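Local atomic coordinates of putative MAR1 (Leishmania donovani, PDB entry 1X9G), a protein that is of unknown function but belongs to the isochorismatase superfamily and may be a MAR1 ribonuclease. Residues 90-95 with 125-130. Residues are numbered along the deposited sequence; the frame is centred on the assembly and turned at random.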
ATOM      1  N   LYS A  90      33.010  -6.546   2.528  1.00 62.51           N
ATOM      2  CA  LYS A  90      32.519  -7.738   1.847  1.00 61.20           C
ATOM      3  C   LYS A  90      32.265  -7.569   0.384  1.00 60.33           C
ATOM      4  O   LYS A  90      32.393  -6.480  -0.172  1.00 59.87           O
ATOM      5  CB  LYS A  90      31.238  -8.249   2.500  1.00 61.77           C
ATOM      6  CG  LYS A  90      30.288  -7.159   3.021  1.00 60.78           C
ATOM      7  CD  LYS A  90      29.599  -6.344   1.947  1.00 58.29           C
ATOM      8  CE  LYS A  90      28.218  -5.875   2.494  1.00 57.12           C
ATOM      9  NZ  LYS A  90      27.478  -5.019   1.515  1.00 55.63           N
ATOM     10  N   THR A  91      31.894  -8.672  -0.240  1.00 59.59           N
ATOM     11  CA  THR A  91      31.485  -8.641  -1.636  1.00 59.95           C
ATOM     12  C   THR A  91      30.013  -9.153  -1.796  1.00 59.14           C
ATOM     13  O   THR A  91      29.315  -8.802  -2.752  1.00 58.50           O
ATOM     14  CB  THR A  91      32.510  -9.396  -2.485  1.00 60.82           C
ATOM     15  OG1 THR A  91      32.700 -10.713  -1.936  1.00 63.14           O
ATOM     16  CG2 THR A  91      33.876  -8.656  -2.439  1.00 60.60           C
ATOM     17  N   ARG A  92      29.551  -9.942  -0.825  1.00 58.29           N
ATOM     18  CA  ARG A  92      28.151 -10.306  -0.695  1.00 58.81           C
ATOM     19  C   ARG A  92      27.272  -9.041  -0.761  1.00 58.44           C
ATOM     20  O   ARG A  92      27.616  -8.018  -0.136  1.00 58.65           O
ATOM     21  CB  ARG A  92      27.959 -11.085   0.599  1.00 59.01           C
ATOM     22  CG  ARG A  92      26.537 -11.413   0.975  1.00 61.31           C
ATOM     23  CD  ARG A  92      26.467 -12.813   1.527  1.00 65.30           C
ATOM     24  NE  ARG A  92      26.069 -13.727   0.454  1.00 68.77           N
ATOM     25  CZ  ARG A  92      24.997 -14.516   0.477  1.00 68.67           C
ATOM     26  NH1 ARG A  92      24.185 -14.529   1.534  1.00 67.72           N
ATOM     27  NH2 ARG A  92      24.746 -15.310  -0.562  1.00 69.82           N
ATOM     28  N   PHE A  93      26.183  -9.081  -1.553  1.00 57.79           N
ATOM     29  CA  PHE A  93      25.313  -7.888  -1.674  1.00 57.35           C
ATOM     30  C   PHE A  93      24.635  -7.628  -0.341  1.00 57.09           C
ATOM     31  O   PHE A  93      24.603  -6.494   0.134  1.00 57.52           O
ATOM     32  CB  PHE A  93      24.322  -7.954  -2.840  1.00 57.26           C
ATOM     33  CG  PHE A  93      24.976  -8.026  -4.174  1.00 56.82           C
ATOM     34  CD1 PHE A  93      24.559  -8.960  -5.123  1.00 56.89           C
ATOM     35  CD2 PHE A  93      26.060  -7.185  -4.479  1.00 59.66           C
ATOM     36  CE1 PHE A  93      25.199  -9.041  -6.387  1.00 56.70           C
ATOM     37  CE2 PHE A  93      26.726  -7.268  -5.728  1.00 57.49           C
ATOM     38  CZ  PHE A  93      26.274  -8.202  -6.690  1.00 56.90           C
ATOM     39  N   SER A  94      24.164  -8.693   0.289  1.00 56.65           N
ATOM     40  CA  SER A  94      23.707  -8.622   1.663  1.00 56.81           C
ATOM     41  C   SER A  94      24.793  -8.498   2.728  1.00 57.90           C
ATOM     42  O   SER A  94      25.786  -9.248   2.697  1.00 58.22           O
ATOM     43  CB  SER A  94      22.952  -9.876   1.990  1.00 56.24           C
ATOM     44  OG  SER A  94      22.695  -9.858   3.364  1.00 57.03           O
ATOM     45  N   CYS A  95      24.562  -7.587   3.682  1.00 58.33           N
ATOM     46  CA  CYS A  95      25.322  -7.443   4.926  1.00 60.03           C
ATOM     47  C   CYS A  95      25.442  -8.678   5.800  1.00 60.79           C
ATOM     48  O   CYS A  95      26.355  -8.751   6.611  1.00 61.26           O
ATOM     49  CB  CYS A  95      24.745  -6.341   5.810  1.00 59.68           C
ATOM     50  SG  CYS A  95      24.920  -4.676   5.140  1.00 63.93           S
ATOM     51  N   VAL A 125      17.889  -7.019   4.590  1.00 55.61           N
ATOM     52  CA  VAL A 125      16.701  -7.218   5.413  1.00 55.53           C
ATOM     53  C   VAL A 125      16.027  -8.571   5.243  1.00 55.19           C
ATOM     54  O   VAL A 125      15.597  -9.126   6.226  1.00 55.46           O
ATOM     55  CB  VAL A 125      15.669  -5.983   5.500  1.00 56.25           C
ATOM     56  CG1 VAL A 125      16.218  -4.719   4.933  1.00 56.25           C
ATOM     57  CG2 VAL A 125      14.348  -6.279   4.910  1.00 56.69           C
ATOM     58  N   ALA A 126      15.941  -9.132   4.035  1.00 55.45           N
ATOM     59  CA  ALA A 126      15.361 -10.484   3.909  1.00 55.17           C
ATOM     60  C   ALA A 126      16.166 -11.503   4.746  1.00 55.98           C
ATOM     61  O   ALA A 126      15.575 -12.364   5.391  1.00 56.09           O
ATOM     62  CB  ALA A 126      15.212 -10.923   2.438  1.00 54.08           C
ATOM     63  N   ASP A 127      17.501 -11.375   4.763  1.00 56.70           N
ATOM     64  CA  ASP A 127      18.389 -12.256   5.592  1.00 56.98           C
ATOM     65  C   ASP A 127      18.180 -12.068   7.110  1.00 56.69           C
ATOM     66  O   ASP A 127      17.982 -13.036   7.842  1.00 55.50           O
ATOM     67  CB  ASP A 127      19.878 -12.083   5.246  1.00 56.94           C
ATOM     68  CG  ASP A 127      20.271 -12.632   3.847  1.00 57.99           C
ATOM     69  OD1 ASP A 127      21.261 -12.101   3.310  1.00 58.18           O
ATOM     70  OD2 ASP A 127      19.645 -13.579   3.287  1.00 56.67           O
ATOM     71  N   LEU A 128      18.208 -10.823   7.566  1.00 57.10           N
ATOM     72  CA  LEU A 128      17.792 -10.502   8.923  1.00 57.40           C
ATOM     73  C   LEU A 128      16.456 -11.132   9.300  1.00 58.52           C
ATOM     74  O   LEU A 128      16.332 -11.718  10.379  1.00 58.20           O
ATOM     75  CB  LEU A 128      17.715  -8.999   9.090  1.00 57.25           C
ATOM     76  CG  LEU A 128      18.938  -8.212   9.591  1.00 59.44           C
ATOM     77  CD1 LEU A 128      20.185  -9.113   9.868  1.00 54.11           C
ATOM     78  CD2 LEU A 128      19.251  -6.964   8.703  1.00 55.40           C
ATOM     79  N   LEU A 129      15.449 -11.043   8.412  1.00 59.38           N
ATOM     80  CA  LEU A 129      14.148 -11.600   8.747  1.00 59.68           C
ATOM     81  C   LEU A 129      14.236 -13.088   8.933  1.00 61.24           C
ATOM     82  O   LEU A 129      13.679 -13.612   9.882  1.00 62.11           O
ATOM     83  CB  LEU A 129      13.024 -11.218   7.748  1.00 59.01           C
ATOM     84  CG  LEU A 129      12.548  -9.759   7.825  1.00 54.98           C
ATOM     85  CD1 LEU A 129      11.573  -9.410   6.713  1.00 51.71           C
ATOM     86  CD2 LEU A 129      12.049  -9.300   9.203  1.00 50.90           C
ATOM     87  N   ASP A 130      14.931 -13.761   8.028  1.00 63.31           N
ATOM     88  CA  ASP A 130      15.248 -15.182   8.174  1.00 65.59           C
ATOM     89  C   ASP A 130      16.005 -15.564   9.451  1.00 65.75           C
ATOM     90  O   ASP A 130      15.894 -16.698   9.907  1.00 65.56           O
ATOM     91  CB  ASP A 130      15.960 -15.694   6.935  1.00 65.78           C
ATOM     92  CG  ASP A 130      14.978 -15.984   5.824  1.00 71.20           C
ATOM     93  OD1 ASP A 130      14.587 -15.055   5.057  1.00 75.74           O
ATOM     94  OD2 ASP A 130      14.520 -17.151   5.765  1.00 78.69           O
TER
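The carboxylate of Asp-127 and the guanidinium of Arg-92 are flat groups lying almost parallel, their planes 5° apart, yet in offset levels. Asp-127 OD1 stands obliquely to the guanidinium and well out of its plane, 4.2 Å from Arg-92 NH1, and no N-H is aimed at it, so the pair is probably linked by long-range attraction between opposite charges and not by a salt bridge. The directed bond goes instead to Ser-94, whose OG donates to Asp-127 OD1 over 2.7 Å. It arrives on the anti lone pair, the side of OD1 turned away from OD2, while Ser-94 CB sits 3.1 Å from the same oxygen. The CA atoms of Ser-94 and Asp-127 are 7.5 Å apart, and both side chains span the gap: the hydroxyl of Ser-94 is set anti to the backbone N (chi1 172°), and Asp-127 extends its carboxylate from the helix with CG anti to the carbonyl carbon (chi1 -69°). Ser-94 OG is also hydrogen-bonded to the backbone N of Val-96, so this buried hydroxyl links the helix carboxylate to the loop's own backbone. A second tie runs from Cys-95 N to Thr-124 OG1, three residues before Asp-127 on the same helix. Thr-91, Arg-92 and Phe-93 also meet a second subunit, where Phe-93 packs on Leu-174 of that subunit. The example illustrates how a serine-aspartate bond, backed by a backbone-to-threonine bond, can fasten a loop to a helix: here the loop between strand 86-90 and helix 98-102 is joined to helix 117-130 within the parallel-sheet alpha/beta fold of the isochorismatase superfamily.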